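Local coordinates for HIT domain-containing protein (Sulfolobus tokodaii, PDB 2EO4), which binds zinc and probably acts as a nucleotide-binding hydrolase of the histidine triad family, perhaps with adenylylsulfatase activity, at residues V38-H43 and F93-H98. Sequence-based numbering, arbitrary orientation.
With ZN (zinc ion), chain B; PO4 (phosphate ion), chain C.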
ATOM      1  N   VAL A  38       9.638  -0.017   4.190  1.00 22.35           N
ATOM      2  CA  VAL A  38       9.275  -0.590   5.480  1.00 22.55           C
ATOM      3  C   VAL A  38       9.161  -2.083   5.249  1.00 22.62           C
ATOM      4  O   VAL A  38       8.463  -2.528   4.335  1.00 21.08           O
ATOM      5  CB  VAL A  38       7.928  -0.047   5.991  1.00 21.61           C
ATOM      6  CG1 VAL A  38       7.616  -0.649   7.359  1.00 23.89           C
ATOM      7  CG2 VAL A  38       7.983   1.471   6.081  1.00 23.18           C
ATOM      8  N   ILE A  39       9.848  -2.863   6.072  1.00 23.08           N
ATOM      9  CA  ILE A  39       9.834  -4.300   5.884  1.00 24.01           C
ATOM     10  C   ILE A  39       9.704  -5.138   7.142  1.00 24.88           C
ATOM     11  O   ILE A  39      10.104  -4.720   8.233  1.00 24.27           O
ATOM     12  CB  ILE A  39      11.146  -4.780   5.222  1.00 26.20           C
ATOM     13  CG1 ILE A  39      12.315  -4.553   6.189  1.00 28.05           C
ATOM     14  CG2 ILE A  39      11.408  -4.017   3.934  1.00 25.90           C
ATOM     15  CD1 ILE A  39      13.628  -5.165   5.745  1.00 30.92           C
ATOM     16  N   PRO A  40       9.106  -6.330   7.003  1.00 25.03           N
ATOM     17  CA  PRO A  40       8.972  -7.223   8.151  1.00 26.17           C
ATOM     18  C   PRO A  40      10.370  -7.848   8.123  1.00 26.87           C
ATOM     19  O   PRO A  40      10.942  -8.003   7.034  1.00 26.94           O
ATOM     20  CB  PRO A  40       7.920  -8.236   7.697  1.00 26.99           C
ATOM     21  CG  PRO A  40       7.143  -7.498   6.638  1.00 28.06           C
ATOM     22  CD  PRO A  40       8.227  -6.758   5.902  1.00 26.20           C
ATOM     23  N   LYS A  41      10.940  -8.186   9.272  1.00 26.13           N
ATOM     24  CA  LYS A  41      12.266  -8.796   9.261  1.00 27.29           C
ATOM     25  C   LYS A  41      12.194 -10.212   8.703  1.00 28.85           C
ATOM     26  O   LYS A  41      13.114 -10.664   8.016  1.00 29.23           O
ATOM     27  CB  LYS A  41      12.871  -8.795  10.667  1.00 27.43           C
ATOM     28  CG  LYS A  41      13.302  -7.408  11.112  1.00 25.06           C
ATOM     29  CD  LYS A  41      14.012  -7.434  12.450  1.00 27.58           C
ATOM     30  CE  LYS A  41      14.542  -6.056  12.808  1.00 26.87           C
ATOM     31  NZ  LYS A  41      15.362  -6.087  14.061  1.00 28.16           N
ATOM     32  N   LYS A  42      11.099 -10.909   8.992  1.00 28.74           N
ATOM     33  CA  LYS A  42      10.917 -12.262   8.479  1.00 29.92           C
ATOM     34  C   LYS A  42      10.711 -12.171   6.970  1.00 29.83           C
ATOM     35  O   LYS A  42      10.019 -11.275   6.480  1.00 28.91           O
ATOM     36  CB  LYS A  42       9.706 -12.933   9.127  1.00 31.84           C
ATOM     37  CG  LYS A  42       9.441 -14.330   8.593  1.00 33.68           C
ATOM     38  CD  LYS A  42       8.334 -15.027   9.363  1.00 36.57           C
ATOM     39  CE  LYS A  42       8.104 -16.435   8.836  1.00 38.36           C
ATOM     40  NZ  LYS A  42       7.050 -17.151   9.609  1.00 40.58           N
ATOM     41  N   HIS A  43      11.307 -13.108   6.241  1.00 29.89           N
ATOM     42  CA  HIS A  43      11.227 -13.124   4.787  1.00 28.18           C
ATOM     43  C   HIS A  43       9.933 -13.704   4.208  1.00 28.23           C
ATOM     44  O   HIS A  43       9.587 -14.856   4.457  1.00 27.62           O
ATOM     45  CB  HIS A  43      12.423 -13.902   4.223  1.00 28.52           C
ATOM     46  CG  HIS A  43      12.518 -13.871   2.730  1.00 27.40           C
ATOM     47  ND1 HIS A  43      13.302 -12.962   2.051  1.00 25.62           N
ATOM     48  CD2 HIS A  43      11.914 -14.627   1.782  1.00 27.09           C
ATOM     49  CE1 HIS A  43      13.178 -13.162   0.750  1.00 27.75           C
ATOM     50  NE2 HIS A  43      12.340 -14.165   0.562  1.00 27.51           N
ATOM     51  N   PHE A  93      12.334  -9.572  -3.933  1.00 26.64           N
ATOM     52  CA  PHE A  93      11.317 -10.480  -3.437  1.00 26.31           C
ATOM     53  C   PHE A  93      11.325 -10.772  -1.947  1.00 26.83           C
ATOM     54  O   PHE A  93      11.438 -11.916  -1.502  1.00 26.76           O
ATOM     55  CB  PHE A  93      11.360 -11.749  -4.290  1.00 27.07           C
ATOM     56  CG  PHE A  93      11.068 -11.475  -5.736  1.00 27.14           C
ATOM     57  CD1 PHE A  93       9.755 -11.356  -6.180  1.00 28.01           C
ATOM     58  CD2 PHE A  93      12.101 -11.205  -6.630  1.00 27.36           C
ATOM     59  CE1 PHE A  93       9.472 -10.965  -7.485  1.00 28.75           C
ATOM     60  CE2 PHE A  93      11.828 -10.810  -7.938  1.00 28.73           C
ATOM     61  CZ  PHE A  93      10.511 -10.689  -8.365  1.00 28.69           C
ATOM     62  N   HIS A  94      11.196  -9.686  -1.193  1.00 24.84           N
ATOM     63  CA  HIS A  94      11.118  -9.674   0.262  1.00 23.78           C
ATOM     64  C   HIS A  94      10.110  -8.549   0.462  1.00 23.84           C
ATOM     65  O   HIS A  94      10.391  -7.400   0.121  1.00 23.44           O
ATOM     66  CB  HIS A  94      12.456  -9.277   0.893  1.00 24.33           C
ATOM     67  CG  HIS A  94      12.417  -9.188   2.391  1.00 25.53           C
ATOM     68  ND1 HIS A  94      13.167 -10.008   3.208  1.00 24.11           N
ATOM     69  CD2 HIS A  94      11.715  -8.376   3.220  1.00 24.52           C
ATOM     70  CE1 HIS A  94      12.932  -9.707   4.472  1.00 25.97           C
ATOM     71  NE2 HIS A  94      12.053  -8.720   4.508  1.00 24.17           N
ATOM     72  N   LEU A  95       8.938  -8.889   0.986  1.00 22.10           N
ATOM     73  CA  LEU A  95       7.872  -7.918   1.201  1.00 21.36           C
ATOM     74  C   LEU A  95       8.339  -6.587   1.766  1.00 20.02           C
ATOM     75  O   LEU A  95       8.943  -6.528   2.835  1.00 20.07           O
ATOM     76  CB  LEU A  95       6.807  -8.518   2.131  1.00 21.28           C
ATOM     77  CG  LEU A  95       5.694  -7.607   2.671  1.00 20.89           C
ATOM     78  CD1 LEU A  95       4.968  -6.890   1.544  1.00 20.85           C
ATOM     79  CD2 LEU A  95       4.723  -8.461   3.475  1.00 21.69           C
ATOM     80  N   HIS A  96       8.056  -5.515   1.034  1.00 20.07           N
ATOM     81  CA  HIS A  96       8.410  -4.184   1.489  1.00 19.77           C
ATOM     82  C   HIS A  96       7.417  -3.177   0.957  1.00 19.85           C
ATOM     83  O   HIS A  96       6.890  -3.326  -0.149  1.00 19.82           O
ATOM     84  CB  HIS A  96       9.827  -3.791   1.060  1.00 20.10           C
ATOM     85  CG  HIS A  96      10.057  -3.823  -0.419  1.00 20.82           C
ATOM     86  ND1 HIS A  96      10.080  -4.992  -1.146  1.00 22.59           N
ATOM     87  CD2 HIS A  96      10.346  -2.830  -1.294  1.00 21.76           C
ATOM     88  CE1 HIS A  96      10.379  -4.721  -2.404  1.00 22.51           C
ATOM     89  NE2 HIS A  96      10.545  -3.416  -2.520  1.00 21.64           N
ATOM     90  N   VAL A  97       7.159  -2.161   1.769  1.00 20.63           N
ATOM     91  CA  VAL A  97       6.238  -1.093   1.406  1.00 18.28           C
ATOM     92  C   VAL A  97       7.050   0.162   1.147  1.00 18.88           C
ATOM     93  O   VAL A  97       7.880   0.549   1.969  1.00 19.27           O
ATOM     94  CB  VAL A  97       5.240  -0.807   2.550  1.00 18.24           C
ATOM     95  CG1 VAL A  97       4.377   0.404   2.205  1.00 18.76           C
ATOM     96  CG2 VAL A  97       4.361  -2.030   2.783  1.00 21.35           C
ATOM     97  N   HIS A  98       6.818   0.784  -0.003  1.00 18.13           N
ATOM     98  CA  HIS A  98       7.514   2.012  -0.361  1.00 19.71           C
ATOM     99  C   HIS A  98       6.779   3.212   0.225  1.00 17.03           C
ATOM    100  O   HIS A  98       5.555   3.265   0.188  1.00 18.61           O
ATOM    101  CB  HIS A  98       7.521   2.209  -1.883  1.00 18.64           C
ATOM    102  CG  HIS A  98       8.297   1.179  -2.639  1.00 20.40           C
ATOM    103  ND1 HIS A  98       9.604   1.374  -3.029  1.00 22.54           N
ATOM    104  CD2 HIS A  98       7.936  -0.034  -3.122  1.00 22.17           C
ATOM    105  CE1 HIS A  98      10.015   0.326  -3.722  1.00 23.13           C
ATOM    106  NE2 HIS A  98       9.023  -0.542  -3.793  1.00 21.92           N
TER
HETATM  107 ZN    ZN B 201      14.523 -11.517   2.680  1.00 27.41          ZN
HETATM  108  P   PO4 C 202      10.126  -3.250  -5.739  1.00 22.25           P
HETATM  109  O1  PO4 C 202      11.004  -2.462  -4.842  1.00 22.31           O
HETATM  110  O2  PO4 C 202       8.705  -3.037  -5.367  1.00 22.88           O
HETATM  111  O3  PO4 C 202      10.343  -2.806  -7.148  1.00 21.41           O
HETATM  112  O4  PO4 C 202      10.459  -4.696  -5.616  1.00 21.92           O
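V38 and V97 form an antiparallel hydrogen-bonded pair between neighbouring inner strands of the sheet, and the same contact runs on past the strand ends to a zinc site shared by H43 and H94. Two backbone bonds close the pair, V38 N to V97 O and V97 N to V38 O, both 2.9 Å. Both valines face the helix 52-72 side of the sheet, where V38 packs on L58, V61 and V62. On the other face, the CG2 methyl of I39 presses on CB of H96 at 3.3 Å.

After I39 and H96 the two chains draw apart, and the H94 ring lies between them. Its NE2 donates to P40 O at 2.9 Å, the oxygen lying in the ring plane and the bond running almost straight down the carbonyl (C=O...N 172°), while ND1 binds zinc at 2.1 Å. The ring is held at both nitrogens, which fixes its rotation. H43, with CG anti to its backbone N (chi1 -174°), brings ND1 to the zinc at 2.0 Å, its ring plane 82° from that of H94. C1 and C4 complete the four ligands, and E45 takes the H43 NE2 hydrogen bond.

The carbonyl O of H94 accepts from H96 ND1 at 2.7 Å and helps to hold the H96 ring, whose NE2 donates to phosphate O1 at 2.6 Å. H98 NE2 donates to O2 of the same ion. Though probably from the crystallisation liquor, the phosphate meets the nitrogen predicted to carry AMP, and so probably marks a nucleotide phosphate position. The case illustrates how one histidine can bind metal by its ring and position a predicted catalytic neighbour by its carbonyl. H94, H96 and H98 are the histidine triad of the HIT fold, with a Cys2His2 zinc site at the far side of H94.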